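Local coordinates for uncharacterized GST-like proteinprotein (Pseudomonas syringae pv. tomato, PDB 3IC8) that is of unknown function but, with its glutathione S-transferase-like N- and C-terminal domains, probably belongs to the glutathione transferase superfamily, at residues A[272-286]-A[296-308]. Residues are numbered along the deposited sequence; the frame is centred on the assembly and turned at random.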
# COMPACT_ATOMS: atom_id res chain seq x y z
N VAL A 272 -34.86 -12.56 -27.20
CA VAL A 272 -34.68 -11.42 -28.06
C VAL A 272 -34.83 -11.80 -29.50
O VAL A 272 -34.21 -12.72 -29.96
CB VAL A 272 -33.32 -10.82 -27.88
CG1 VAL A 272 -33.12 -9.71 -28.81
CG2 VAL A 272 -33.15 -10.35 -26.50
N GLU A 273 -35.68 -11.09 -30.22
CA GLU A 273 -36.04 -11.45 -31.57
C GLU A 273 -35.43 -10.57 -32.62
O GLU A 273 -35.21 -9.42 -32.42
CB GLU A 273 -37.54 -11.46 -31.71
N GLY A 274 -35.12 -11.14 -33.77
CA GLY A 274 -34.43 -10.38 -34.77
C GLY A 274 -33.96 -11.21 -35.92
O GLY A 274 -34.35 -12.33 -36.07
N GLU A 275 -33.08 -10.66 -36.71
CA GLU A 275 -32.57 -11.38 -37.84
C GLU A 275 -31.16 -11.77 -37.58
O GLU A 275 -30.34 -10.95 -37.32
CB GLU A 275 -32.64 -10.50 -39.08
CG GLU A 275 -32.24 -11.15 -40.37
CD GLU A 275 -32.06 -10.15 -41.48
OE1 GLU A 275 -31.20 -10.34 -42.33
OE2 GLU A 275 -32.78 -9.15 -41.51
N LEU A 276 -30.88 -13.05 -37.71
CA LEU A 276 -29.58 -13.56 -37.40
C LEU A 276 -28.67 -13.04 -38.45
O LEU A 276 -28.89 -13.27 -39.59
CB LEU A 276 -29.64 -15.06 -37.50
CG LEU A 276 -28.48 -15.84 -36.94
CD1 LEU A 276 -27.46 -16.01 -37.95
CD2 LEU A 276 -27.89 -15.17 -35.74
N MSE A 277 -27.64 -12.33 -38.05
CA MSE A 277 -26.71 -11.81 -39.01
C MSE A 277 -25.41 -12.56 -39.10
O MSE A 277 -24.75 -12.53 -40.10
CB MSE A 277 -26.48 -10.35 -38.69
CG MSE A 277 -27.77 -9.58 -38.64
SE MSE A 277 -28.42 -9.07 -40.37
CE MSE A 277 -26.84 -8.18 -40.89
N PHE A 278 -25.01 -13.19 -38.01
CA PHE A 278 -23.78 -13.93 -37.97
C PHE A 278 -23.86 -15.03 -36.96
O PHE A 278 -24.38 -14.85 -35.90
CB PHE A 278 -22.65 -12.97 -37.62
CG PHE A 278 -21.33 -13.62 -37.41
CD1 PHE A 278 -20.43 -13.73 -38.42
CD2 PHE A 278 -20.97 -14.08 -36.18
CE1 PHE A 278 -19.25 -14.29 -38.22
CE2 PHE A 278 -19.77 -14.64 -35.99
CZ PHE A 278 -18.92 -14.75 -37.01
N THR A 279 -23.33 -16.19 -37.31
CA THR A 279 -23.17 -17.29 -36.40
C THR A 279 -21.72 -17.70 -36.47
O THR A 279 -21.18 -17.86 -37.52
CB THR A 279 -24.09 -18.45 -36.73
OG1 THR A 279 -23.89 -19.50 -35.80
CG2 THR A 279 -23.79 -18.99 -38.06
N GLY A 280 -21.10 -17.83 -35.31
CA GLY A 280 -19.67 -18.00 -35.22
C GLY A 280 -19.30 -18.86 -34.05
O GLY A 280 -20.15 -19.28 -33.32
N ARG A 281 -18.02 -19.15 -33.92
CA ARG A 281 -17.51 -19.99 -32.86
C ARG A 281 -17.73 -19.41 -31.47
O ARG A 281 -18.08 -20.10 -30.55
CB ARG A 281 -16.03 -20.17 -33.07
CG ARG A 281 -15.66 -21.17 -34.09
CD ARG A 281 -14.26 -20.91 -34.60
NE ARG A 281 -13.93 -21.68 -35.79
CZ ARG A 281 -14.43 -21.45 -37.00
NH1 ARG A 281 -15.30 -20.47 -37.20
NH2 ARG A 281 -14.05 -22.20 -38.01
N GLU A 282 -17.51 -18.12 -31.36
CA GLU A 282 -17.71 -17.41 -30.15
C GLU A 282 -18.95 -16.57 -30.13
O GLU A 282 -19.30 -16.05 -29.10
CB GLU A 282 -16.52 -16.50 -29.94
CG GLU A 282 -15.24 -17.22 -29.74
CD GLU A 282 -15.11 -17.88 -28.38
OE1 GLU A 282 -15.76 -17.45 -27.44
OE2 GLU A 282 -14.35 -18.84 -28.25
N GLU A 283 -19.61 -16.39 -31.26
CA GLU A 283 -20.61 -15.35 -31.35
C GLU A 283 -21.85 -15.58 -32.20
O GLU A 283 -21.80 -16.19 -33.22
CB GLU A 283 -19.93 -14.10 -31.87
CG GLU A 283 -20.51 -12.83 -31.41
CD GLU A 283 -19.74 -11.66 -31.90
OE1 GLU A 283 -18.95 -11.79 -32.83
OE2 GLU A 283 -19.90 -10.59 -31.35
N LEU A 284 -22.95 -15.03 -31.76
CA LEU A 284 -24.12 -14.88 -32.57
C LEU A 284 -24.53 -13.42 -32.63
O LEU A 284 -24.58 -12.77 -31.63
CB LEU A 284 -25.27 -15.69 -32.02
CG LEU A 284 -25.03 -17.16 -31.73
CD1 LEU A 284 -25.84 -17.56 -30.59
CD2 LEU A 284 -25.41 -17.92 -32.89
N ILE A 285 -24.83 -12.92 -33.81
CA ILE A 285 -25.24 -11.54 -33.96
C ILE A 285 -26.65 -11.37 -34.50
O ILE A 285 -27.02 -11.96 -35.48
CB ILE A 285 -24.30 -10.81 -34.86
CG1 ILE A 285 -22.88 -11.13 -34.48
CG2 ILE A 285 -24.47 -9.36 -34.69
CD1 ILE A 285 -21.94 -10.20 -35.03
N LEU A 286 -27.40 -10.52 -33.89
CA LEU A 286 -28.73 -10.41 -34.31
C LEU A 286 -29.10 -8.96 -34.52
O LEU A 286 -28.68 -8.10 -33.79
CB LEU A 286 -29.58 -11.19 -33.32
CG LEU A 286 -30.99 -10.90 -32.97
CD1 LEU A 286 -31.38 -11.76 -31.83
CD2 LEU A 286 -31.02 -9.47 -32.60
N VAL A 296 -29.97 -1.91 -34.78
CA VAL A 296 -29.01 -2.30 -33.80
C VAL A 296 -28.58 -3.75 -33.97
O VAL A 296 -29.35 -4.58 -34.38
CB VAL A 296 -29.62 -2.10 -32.45
CG1 VAL A 296 -29.51 -3.30 -31.64
CG2 VAL A 296 -29.04 -0.94 -31.78
N HIS A 297 -27.34 -4.04 -33.65
CA HIS A 297 -26.83 -5.39 -33.67
C HIS A 297 -26.59 -5.82 -32.24
O HIS A 297 -25.95 -5.12 -31.51
CB HIS A 297 -25.51 -5.45 -34.39
CG HIS A 297 -25.62 -5.59 -35.87
ND1 HIS A 297 -26.79 -5.42 -36.56
CD2 HIS A 297 -24.68 -5.87 -36.80
CE1 HIS A 297 -26.57 -5.60 -37.84
NE2 HIS A 297 -25.30 -5.88 -38.01
N VAL A 298 -27.11 -6.98 -31.87
CA VAL A 298 -26.95 -7.52 -30.53
C VAL A 298 -26.16 -8.82 -30.54
O VAL A 298 -26.45 -9.71 -31.28
CB VAL A 298 -28.29 -7.72 -29.90
CG1 VAL A 298 -28.16 -8.09 -28.47
CG2 VAL A 298 -29.08 -6.51 -30.01
N HIS A 299 -25.14 -8.89 -29.71
CA HIS A 299 -24.23 -10.01 -29.74
C HIS A 299 -24.33 -10.91 -28.53
O HIS A 299 -24.34 -10.45 -27.42
CB HIS A 299 -22.81 -9.54 -29.88
CG HIS A 299 -22.62 -8.44 -30.87
ND1 HIS A 299 -21.71 -8.52 -31.88
CD2 HIS A 299 -23.18 -7.23 -30.96
CE1 HIS A 299 -21.73 -7.41 -32.57
NE2 HIS A 299 -22.62 -6.61 -32.03
N PHE A 300 -24.41 -12.20 -28.78
CA PHE A 300 -24.54 -13.21 -27.76
C PHE A 300 -23.52 -14.27 -27.98
O PHE A 300 -23.20 -14.58 -29.08
CB PHE A 300 -25.87 -13.89 -27.85
CG PHE A 300 -27.02 -13.03 -27.61
CD1 PHE A 300 -27.40 -12.73 -26.35
CD2 PHE A 300 -27.74 -12.54 -28.64
CE1 PHE A 300 -28.45 -11.95 -26.14
CE2 PHE A 300 -28.80 -11.76 -28.42
CZ PHE A 300 -29.16 -11.48 -27.18
N PRO A 301 -23.04 -14.86 -26.92
CA PRO A 301 -22.18 -16.03 -27.00
C PRO A 301 -22.95 -17.29 -27.31
O PRO A 301 -24.11 -17.36 -27.05
CB PRO A 301 -21.62 -16.10 -25.60
CG PRO A 301 -22.56 -15.43 -24.79
CD PRO A 301 -23.20 -14.41 -25.55
N ARG A 302 -22.30 -18.30 -27.83
CA ARG A 302 -22.96 -19.57 -27.94
C ARG A 302 -23.30 -20.12 -26.57
O ARG A 302 -24.36 -20.65 -26.37
CB ARG A 302 -22.13 -20.57 -28.72
CG ARG A 302 -21.81 -20.21 -30.12
CD ARG A 302 -21.52 -21.44 -30.89
NE ARG A 302 -22.02 -21.39 -32.26
CZ ARG A 302 -23.27 -21.60 -32.63
NH1 ARG A 302 -24.19 -21.86 -31.75
NH2 ARG A 302 -23.59 -21.54 -33.88
N LEU A 303 -22.38 -20.00 -25.63
CA LEU A 303 -22.58 -20.58 -24.33
C LEU A 303 -23.63 -19.89 -23.51
O LEU A 303 -23.61 -18.72 -23.34
CB LEU A 303 -21.28 -20.59 -23.56
CG LEU A 303 -20.06 -21.18 -24.24
CD1 LEU A 303 -18.98 -21.32 -23.27
CD2 LEU A 303 -20.38 -22.48 -24.87
N GLY A 304 -24.55 -20.68 -23.01
CA GLY A 304 -25.59 -20.19 -22.17
C GLY A 304 -26.78 -19.59 -22.85
O GLY A 304 -27.63 -19.05 -22.22
N PHE A 305 -26.83 -19.68 -24.16
CA PHE A 305 -27.91 -19.08 -24.88
C PHE A 305 -28.45 -20.04 -25.88
O PHE A 305 -27.77 -20.86 -26.38
CB PHE A 305 -27.45 -17.81 -25.55
CG PHE A 305 -27.24 -16.68 -24.62
CD1 PHE A 305 -28.19 -15.74 -24.42
CD2 PHE A 305 -26.08 -16.57 -23.93
CE1 PHE A 305 -27.99 -14.74 -23.57
CE2 PHE A 305 -25.88 -15.57 -23.09
CZ PHE A 305 -26.83 -14.65 -22.90
N ARG A 306 -29.72 -19.92 -26.15
CA ARG A 306 -30.37 -20.86 -27.02
C ARG A 306 -30.92 -20.14 -28.20
O ARG A 306 -31.37 -19.04 -28.08
CB ARG A 306 -31.49 -21.55 -26.28
CG ARG A 306 -32.37 -22.37 -27.14
CD ARG A 306 -33.72 -22.49 -26.55
NE ARG A 306 -33.64 -22.90 -25.17
CZ ARG A 306 -34.14 -22.23 -24.15
NH1 ARG A 306 -34.78 -21.09 -24.35
NH2 ARG A 306 -34.01 -22.70 -22.92
N VAL A 307 -30.89 -20.77 -29.35
CA VAL A 307 -31.45 -20.19 -30.54
C VAL A 307 -32.66 -20.96 -31.02
O VAL A 307 -32.62 -22.16 -31.21
CB VAL A 307 -30.42 -20.10 -31.64
CG1 VAL A 307 -30.90 -19.25 -32.74
CG2 VAL A 307 -29.19 -19.53 -31.10
N GLU A 308 -33.75 -20.24 -31.18
CA GLU A 308 -35.01 -20.79 -31.62
C GLU A 308 -35.31 -20.18 -32.94
O GLU A 308 -35.17 -18.99 -33.10
CB GLU A 308 -36.10 -20.33 -30.68
CG GLU A 308 -36.53 -21.32 -29.65
CD GLU A 308 -37.33 -20.67 -28.55
OE1 GLU A 308 -38.35 -20.05 -28.88
OE2 GLU A 308 -36.93 -20.77 -27.37
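Leu284 and Phe300 face each other as a hydrogen-bonded pair in an antiparallel beta hairpin, a worked example of how a sheet that curls over fills its own inside. Strand 296-300 turns back along 284-286, and the chain then curls round through a type II turn from Arg302 to Phe305 into 305-308. The hollow so formed is filled by Leu284, Leu286, Val298 and Phe300, with Val272 and Val307 closing in: Leu284 CD1 rests 3.9 Å from Val307 CG2, while Leu286 CD1 and Val272 CG2 both come obliquely against the Phe300 ring, Val272 CG2 4.2 Å from Phe300 CZ. On the other face, Ile285 lies alongside His299; its CG1 stands opposite the carbonyl carbon (chi1 -45°), leaving CG2 to cover the imidazole. The ring is gripped at both nitrogens, NE2 by Asp61 and ND1 by Glu283; Glu283 OE2 lies 2.8 Å from His299 ND1, which meets it from above the carboxylate plane. Along its other edge, strand 284-286 meets 272-279 at a classic beta bulge, Met277 and Phe278 both facing Ile285. Arg302, paired with Asp250, which is also hydrogen-bonded to Thr279 OG1, reaches across to the 279-281 bend; there Leu284 CD2 sits over one guanidinium face, and Arg302 NE makes a weak 3.0 Å hydrogen bond to Gly280 O.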